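Catalase (Corynebacterium glutamicum, PDB 4B7H) breaks down hydrogen peroxide to water and oxygen at a haem group, carries bound NADPH, and is inhibited by nitric oxide. Local coordinates at residues D451-P456 against W495-E500; I458-V463 against G467-L472. All blocks are in the same frame, centred on the assembly; numbering follows the deposited sequence.

Contact 1 (D451-P456 against W495-E500). With NDP (NADPH dihydro-nicotinamide-adenine-dinucleotide phosphate), chain H.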
# COMPACT_ATOMS: atom_id res chain seq x y z
N ASP A 451 -8.28 -37.09 23.98
CA ASP A 451 -6.88 -37.33 23.62
C ASP A 451 -6.75 -36.93 22.15
O ASP A 451 -7.72 -36.47 21.55
CB ASP A 451 -6.44 -38.78 23.89
CG ASP A 451 -6.75 -39.72 22.73
OD1 ASP A 451 -7.76 -39.53 22.02
OD2 ASP A 451 -5.97 -40.67 22.51
N ASP A 452 -5.57 -37.13 21.57
CA ASP A 452 -5.35 -36.70 20.18
C ASP A 452 -5.72 -37.76 19.14
O ASP A 452 -5.77 -37.46 17.95
CB ASP A 452 -3.90 -36.28 19.97
CG ASP A 452 -3.53 -35.02 20.73
OD1 ASP A 452 -4.43 -34.19 21.00
OD2 ASP A 452 -2.34 -34.83 21.04
N PHE A 453 -5.97 -38.99 19.58
CA PHE A 453 -6.07 -40.11 18.66
C PHE A 453 -7.37 -40.90 18.64
O PHE A 453 -7.62 -41.63 17.69
CB PHE A 453 -4.90 -41.08 18.88
CG PHE A 453 -3.56 -40.47 18.61
CD1 PHE A 453 -3.13 -40.29 17.31
CD2 PHE A 453 -2.74 -40.06 19.66
CE1 PHE A 453 -1.89 -39.72 17.06
CE2 PHE A 453 -1.51 -39.48 19.41
CZ PHE A 453 -1.08 -39.32 18.11
N ILE A 454 -8.20 -40.77 19.67
CA ILE A 454 -9.38 -41.64 19.76
C ILE A 454 -10.37 -41.42 18.62
O ILE A 454 -10.88 -42.37 18.04
CB ILE A 454 -10.08 -41.59 21.15
CG1 ILE A 454 -11.10 -42.72 21.27
CG2 ILE A 454 -10.73 -40.22 21.40
CD1 ILE A 454 -10.51 -44.09 21.03
N GLN A 455 -10.64 -40.16 18.28
CA GLN A 455 -11.62 -39.90 17.23
C GLN A 455 -11.23 -40.39 15.83
O GLN A 455 -12.05 -41.00 15.16
CB GLN A 455 -12.08 -38.43 17.25
CG GLN A 455 -12.95 -38.10 18.47
CD GLN A 455 -13.79 -36.87 18.26
OE1 GLN A 455 -13.48 -36.03 17.42
NE2 GLN A 455 -14.87 -36.74 19.02
N PRO A 456 -9.98 -40.14 15.38
CA PRO A 456 -9.65 -40.77 14.09
C PRO A 456 -9.59 -42.29 14.19
O PRO A 456 -9.83 -42.97 13.19
CB PRO A 456 -8.26 -40.19 13.76
CG PRO A 456 -7.72 -39.68 15.06
CD PRO A 456 -8.94 -39.20 15.82
N TRP A 495 0.78 -42.98 13.11
CA TRP A 495 -0.29 -43.82 12.58
C TRP A 495 -0.63 -45.00 13.47
O TRP A 495 -1.80 -45.36 13.60
CB TRP A 495 -0.02 -44.21 11.12
CG TRP A 495 -0.13 -43.00 10.26
CD1 TRP A 495 0.89 -42.35 9.61
CD2 TRP A 495 -1.31 -42.22 10.04
NE1 TRP A 495 0.40 -41.23 8.97
CE2 TRP A 495 -0.95 -41.13 9.22
CE3 TRP A 495 -2.65 -42.35 10.44
CZ2 TRP A 495 -1.87 -40.18 8.79
CZ3 TRP A 495 -3.56 -41.41 10.02
CH2 TRP A 495 -3.17 -40.33 9.21
N ASN A 496 0.37 -45.58 14.13
CA ASN A 496 0.10 -46.63 15.11
C ASN A 496 -0.79 -46.13 16.23
O ASN A 496 -1.66 -46.86 16.71
CB ASN A 496 1.40 -47.18 15.70
CG ASN A 496 2.14 -48.09 14.75
OD1 ASN A 496 1.56 -48.61 13.79
ND2 ASN A 496 3.42 -48.31 15.01
N ASN A 497 -0.59 -44.87 16.63
CA ASN A 497 -1.39 -44.28 17.70
C ASN A 497 -2.85 -44.07 17.28
O ASN A 497 -3.74 -44.15 18.12
CB ASN A 497 -0.79 -42.95 18.17
CG ASN A 497 0.46 -43.14 19.03
OD1 ASN A 497 1.26 -42.22 19.16
ND2 ASN A 497 0.62 -44.32 19.60
N VAL A 498 -3.09 -43.78 16.01
CA VAL A 498 -4.46 -43.75 15.51
C VAL A 498 -5.08 -45.15 15.59
O VAL A 498 -6.15 -45.34 16.18
CB VAL A 498 -4.53 -43.20 14.06
CG1 VAL A 498 -5.93 -43.37 13.50
CG2 VAL A 498 -4.12 -41.73 14.04
N ASP A 499 -4.37 -46.12 15.03
CA ASP A 499 -4.81 -47.52 15.05
C ASP A 499 -3.64 -48.41 14.64
O ASP A 499 -2.96 -48.14 13.65
CB ASP A 499 -5.99 -47.72 14.10
CG ASP A 499 -6.47 -49.15 14.07
OD1 ASP A 499 -5.91 -49.95 13.29
OD2 ASP A 499 -7.40 -49.48 14.83
N GLU A 500 -3.41 -49.47 15.40
CA GLU A 500 -2.24 -50.31 15.15
C GLU A 500 -2.32 -51.03 13.81
O GLU A 500 -1.29 -51.27 13.18
CB GLU A 500 -2.05 -51.32 16.28
CG GLU A 500 -1.49 -50.71 17.55
CD GLU A 500 -1.19 -51.76 18.61
OE1 GLU A 500 -1.99 -52.71 18.76
OE2 GLU A 500 -0.14 -51.63 19.28
PA NDP H . -21.66 -41.51 12.72
O1A NDP H . -21.71 -42.90 12.19
O2A NDP H . -22.99 -41.02 13.20
O5B NDP H . -21.12 -40.56 11.55
C5B NDP H . -19.98 -40.91 10.81
C4B NDP H . -19.71 -39.77 9.84
O4B NDP H . -18.54 -40.06 9.09
C3B NDP H . -20.87 -39.60 8.86
O3B NDP H . -21.17 -38.23 8.69
C2B NDP H . -20.31 -40.22 7.59
O2B NDP H . -20.89 -39.77 6.38
C1B NDP H . -18.84 -39.85 7.74
N9A NDP H . -17.96 -40.56 6.78
C8A NDP H . -18.27 -41.66 6.02
N7A NDP H . -17.19 -41.98 5.27
C5A NDP H . -16.20 -41.09 5.53
C6A NDP H . -14.91 -40.95 5.03
N6A NDP H . -14.55 -41.57 3.90
N1A NDP H . -14.11 -39.94 5.51
C2A NDP H . -14.60 -39.05 6.45
N3A NDP H . -15.88 -39.19 6.94
C4A NDP H . -16.67 -40.19 6.48
O3 NDP H . -20.53 -41.45 13.87
PN NDP H . -20.13 -40.13 14.71
O1N NDP H . -20.95 -38.96 14.30
O2N NDP H . -20.07 -40.55 16.14
O5D NDP H . -18.61 -39.85 14.25
C5D NDP H . -17.71 -40.93 14.08
C4D NDP H . -16.49 -40.45 13.33
O4D NDP H . -16.89 -40.02 12.04
C3D NDP H . -15.85 -39.26 14.01
O3D NDP H . -14.83 -39.66 14.91
C2D NDP H . -15.32 -38.44 12.84
O2D NDP H . -14.00 -38.81 12.56
C1D NDP H . -16.17 -38.86 11.64
N1N NDP H . -17.11 -37.79 11.24
C2N NDP H . -17.86 -37.17 12.20
C3N NDP H . -18.76 -36.16 11.90
C7N NDP H . -19.52 -35.54 13.02
O7N NDP H . -19.92 -34.20 12.90
N7N NDP H . -19.77 -36.24 14.12
C4N NDP H . -18.99 -35.68 10.48
C5N NDP H . -18.12 -36.42 9.51
C6N NDP H . -17.24 -37.42 9.92
P2B NDP H . -22.10 -40.59 5.69
O1X NDP H . -21.63 -42.02 5.49
O2X NDP H . -23.30 -40.53 6.61
O3X NDP H . -22.40 -39.91 4.37
O HOH W 1 -7.20 -44.55 18.58
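Phe453 and Pro456, at the start of helix 454-463, pack against Asn497 and Val498 in the last turn of helix 487-498, an apolar helix-to-helix contact within the C-terminal helical domain that packs beside the beta-barrel of haem catalases. It illustrates how a single aromatic ring can join the beginning of one helix to the end of another. Phe453 is the N-cap residue, and its CG lies anti to its own carbonyl carbon (chi1 -63°), which carries the ring out over Asn497. There the CB of Asn497 sits above the middle of the ring, 3.4 Å from the Phe453 centroid and 5° off the normal, a CH-pi contact in which a methylene faces all six carbons almost equally. The Asn497 amide plane is turned 61° from the ring, and its OD1 stands near CE2 and CZ. Val498 divides its two methyls: CG2 comes to the ring edge at CD1 of Phe453 (3.7 Å), while CG1 rests against Pro456 CB at 4.0 Å. An Asx motif holds the chain just before the helix: Asp451 OD1 accepts the Ile454 N-H (2.7 Å) through its syn lone pair and, more weakly, that of Phe453. One residue after Ile454, Gln455 O takes a weak hydrogen bond from O3D of the nicotinamide ribose of NADPH, so the same helix start reaches the cofactor. Between the two backbones a single water donates to both Phe453 O and Val498 O, the latter at 2.7 Å.

Contact 2 (I458-V463 against G467-L472). With NDP (NADPH dihydro-nicotinamide-adenine-dinucleotide phosphate), chain H.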
# COMPACT_ATOMS: atom_id res chain seq x y z
N ILE A 458 -11.67 -44.11 15.98
CA ILE A 458 -13.09 -44.45 15.83
C ILE A 458 -13.53 -44.39 14.37
O ILE A 458 -14.24 -45.28 13.88
CB ILE A 458 -13.98 -43.53 16.71
CG1 ILE A 458 -13.79 -43.88 18.19
CG2 ILE A 458 -15.44 -43.68 16.34
CD1 ILE A 458 -14.47 -42.90 19.15
N LEU A 459 -13.11 -43.34 13.66
CA LEU A 459 -13.40 -43.24 12.23
C LEU A 459 -12.88 -44.49 11.50
O LEU A 459 -13.61 -45.12 10.74
CB LEU A 459 -12.78 -41.97 11.64
CG LEU A 459 -12.83 -41.73 10.12
CD1 LEU A 459 -14.26 -41.68 9.60
CD2 LEU A 459 -12.08 -40.44 9.76
N TYR A 460 -11.63 -44.85 11.78
CA TYR A 460 -11.02 -46.03 11.16
C TYR A 460 -11.71 -47.34 11.54
O TYR A 460 -12.00 -48.17 10.68
CB TYR A 460 -9.53 -46.10 11.49
CG TYR A 460 -8.80 -47.20 10.75
CD1 TYR A 460 -8.43 -47.04 9.42
CD2 TYR A 460 -8.49 -48.40 11.37
CE1 TYR A 460 -7.76 -48.05 8.73
CE2 TYR A 460 -7.82 -49.41 10.70
CZ TYR A 460 -7.46 -49.23 9.38
OH TYR A 460 -6.80 -50.24 8.71
N ARG A 461 -11.97 -47.53 12.83
CA ARG A 461 -12.45 -48.81 13.33
C ARG A 461 -13.96 -49.02 13.22
O ARG A 461 -14.43 -50.16 13.15
CB ARG A 461 -12.02 -49.01 14.79
CG ARG A 461 -10.53 -49.23 14.97
CD ARG A 461 -10.17 -49.52 16.42
NE ARG A 461 -10.30 -48.34 17.27
CZ ARG A 461 -9.35 -47.42 17.44
NH1 ARG A 461 -8.19 -47.54 16.80
NH2 ARG A 461 -9.56 -46.39 18.24
N GLU A 462 -14.72 -47.93 13.21
CA GLU A 462 -16.18 -48.03 13.31
C GLU A 462 -16.95 -47.45 12.12
O GLU A 462 -18.13 -47.77 11.94
CB GLU A 462 -16.66 -47.39 14.61
CG GLU A 462 -16.05 -48.00 15.85
CD GLU A 462 -16.54 -47.34 17.14
OE1 GLU A 462 -17.68 -46.84 17.17
OE2 GLU A 462 -15.76 -47.33 18.11
N VAL A 463 -16.32 -46.59 11.33
CA VAL A 463 -17.02 -45.88 10.26
C VAL A 463 -16.59 -46.31 8.86
O VAL A 463 -17.42 -46.67 8.02
CB VAL A 463 -16.86 -44.36 10.39
CG1 VAL A 463 -17.50 -43.65 9.19
CG2 VAL A 463 -17.45 -43.85 11.70
N GLY A 467 -12.62 -50.79 1.86
CA GLY A 467 -11.99 -50.08 0.75
C GLY A 467 -11.44 -48.72 1.18
O GLY A 467 -10.32 -48.35 0.81
N GLU A 468 -12.23 -47.99 1.97
CA GLU A 468 -11.78 -46.71 2.51
C GLU A 468 -10.56 -46.88 3.41
O GLU A 468 -9.63 -46.08 3.36
CB GLU A 468 -12.92 -46.03 3.27
CG GLU A 468 -14.06 -45.55 2.36
CD GLU A 468 -15.26 -45.05 3.13
OE1 GLU A 468 -15.65 -45.70 4.13
OE2 GLU A 468 -15.84 -44.00 2.75
N LYS A 469 -10.55 -47.94 4.21
CA LYS A 469 -9.44 -48.21 5.11
C LYS A 469 -8.16 -48.49 4.33
O LYS A 469 -7.08 -47.99 4.69
CB LYS A 469 -9.77 -49.36 6.06
CG LYS A 469 -10.85 -49.00 7.06
CD LYS A 469 -11.46 -50.24 7.68
CE LYS A 469 -10.59 -50.81 8.76
NZ LYS A 469 -11.23 -52.01 9.37
N GLU A 470 -8.27 -49.28 3.27
CA GLU A 470 -7.11 -49.61 2.45
C GLU A 470 -6.62 -48.40 1.65
O GLU A 470 -5.42 -48.12 1.62
CB GLU A 470 -7.41 -50.80 1.53
CG GLU A 470 -6.28 -51.15 0.55
CD GLU A 470 -5.04 -51.72 1.22
OE1 GLU A 470 -5.10 -52.11 2.41
OE2 GLU A 470 -3.99 -51.81 0.54
N ARG A 471 -7.54 -47.69 1.00
CA ARG A 471 -7.15 -46.49 0.26
C ARG A 471 -6.49 -45.45 1.17
O ARG A 471 -5.54 -44.79 0.76
CB ARG A 471 -8.34 -45.88 -0.49
CG ARG A 471 -8.82 -46.74 -1.65
CD ARG A 471 -9.83 -46.01 -2.53
NE ARG A 471 -11.05 -45.70 -1.81
CZ ARG A 471 -12.07 -46.54 -1.64
NH1 ARG A 471 -12.01 -47.77 -2.13
NH2 ARG A 471 -13.14 -46.15 -0.97
N LEU A 472 -6.99 -45.33 2.40
CA LEU A 472 -6.39 -44.43 3.39
C LEU A 472 -4.90 -44.75 3.59
O LEU A 472 -4.06 -43.86 3.52
CB LEU A 472 -7.14 -44.52 4.72
CG LEU A 472 -6.55 -43.75 5.91
CD1 LEU A 472 -6.52 -42.24 5.65
CD2 LEU A 472 -7.36 -44.06 7.16
PA NDP H . -21.66 -41.51 12.72
O1A NDP H . -21.71 -42.90 12.19
O2A NDP H . -22.99 -41.02 13.20
O5B NDP H . -21.12 -40.56 11.55
C5B NDP H . -19.98 -40.91 10.81
C4B NDP H . -19.71 -39.77 9.84
O4B NDP H . -18.54 -40.06 9.09
C3B NDP H . -20.87 -39.60 8.86
O3B NDP H . -21.17 -38.23 8.69
C2B NDP H . -20.31 -40.22 7.59
O2B NDP H . -20.89 -39.77 6.38
C1B NDP H . -18.84 -39.85 7.74
N9A NDP H . -17.96 -40.56 6.78
C8A NDP H . -18.27 -41.66 6.02
N7A NDP H . -17.19 -41.98 5.27
C5A NDP H . -16.20 -41.09 5.53
C6A NDP H . -14.91 -40.95 5.03
N6A NDP H . -14.55 -41.57 3.90
N1A NDP H . -14.11 -39.94 5.51
C2A NDP H . -14.60 -39.05 6.45
N3A NDP H . -15.88 -39.19 6.94
C4A NDP H . -16.67 -40.19 6.48
O3 NDP H . -20.53 -41.45 13.87
PN NDP H . -20.13 -40.13 14.71
O1N NDP H . -20.95 -38.96 14.30
O2N NDP H . -20.07 -40.55 16.14
O5D NDP H . -18.61 -39.85 14.25
C5D NDP H . -17.71 -40.93 14.08
C4D NDP H . -16.49 -40.45 13.33
O4D NDP H . -16.89 -40.02 12.04
C3D NDP H . -15.85 -39.26 14.01
O3D NDP H . -14.83 -39.66 14.91
C2D NDP H . -15.32 -38.44 12.84
O2D NDP H . -14.00 -38.81 12.56
C1D NDP H . -16.17 -38.86 11.64
N1N NDP H . -17.11 -37.79 11.24
C2N NDP H . -17.86 -37.17 12.20
C3N NDP H . -18.76 -36.16 11.90
C7N NDP H . -19.52 -35.54 13.02
O7N NDP H . -19.92 -34.20 12.90
N7N NDP H . -19.77 -36.24 14.12
C4N NDP H . -18.99 -35.68 10.48
C5N NDP H . -18.12 -36.42 9.51
C6N NDP H . -17.24 -37.42 9.92
P2B NDP H . -22.10 -40.59 5.69
O1X NDP H . -21.63 -42.02 5.49
O2X NDP H . -23.30 -40.53 6.61
O3X NDP H . -22.40 -39.91 4.37
O HOH W 2 -5.62 -49.77 6.34
O HOH W 3 -18.67 -45.32 5.78
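Tyr460 of helix 458-463 lies across Lys469 of helix 467-472, and this pair makes most of the contact between two consecutive helices running roughly antiparallel, at 148° with axes 10.2 Å apart. The aromatic interactions come first. Lys469 lays its aliphatic chain over one face of the Tyr460 ring: CE stands 3.8 Å from the centroid and 22° off the normal, a CH-pi contact, while CB and CG lie near CE1. A bend at chi3 (79°) turns the chain there, and NZ continues to an off-centre cation-pi position 5.0 Å from the same centroid; its salt bridge is to Glu466. The apolar part is small, Leu472 CD2 meeting Tyr460 CD1 at 3.9 Å.

Polar links across the helices run through water. One water lies in the ring plane beyond Tyr460 OH, 2.7 Å from it, and donates to Lys469 O. Another donates to Val463 O and, weakly, to Glu468 OE1. The cofactor supplies the third kind: the adenine amino group N6A of NADPH donates to Glu468 OE2 (3.0 Å), Val463 CG1 packs on the adenosine near O4B and C8A, and Leu459 CB touches O2D of the nicotinamide ribose at 3.5 Å. The helix pair thus forms one wall of the NADPH pocket, a worked case of a helical hairpin holding a nucleotide at its side. Around it, Tyr460 and Leu472 both touch Leu502 of helix 500-514, and Leu459 and Leu472 reach Thr191 of helix 187-194.

How the contacts relate
From the N terminus the chain first builds the beta-barrel and the haem pocket, and reaches both contacts only in its last quarter. It enters helix 454-463, whose beginning belongs to contact 1 and whose later part, 458-463, belongs to contact 2. A short turn leads into helix 466-479, and contact 2 closes this tight hairpin. The chain then runs on through helix 487-498, the end of which returns to the start of helix 454-463, so contact 1 closes a longer loop with contact 2 nested inside. Arg461 joins the two directly, its NH1 forming a salt bridge with Asp499 OD2 (2.9 Å). Together they tie helices 454-463, 466-479 and 487-498 into one bundle, whose first two helices reach the NADPH.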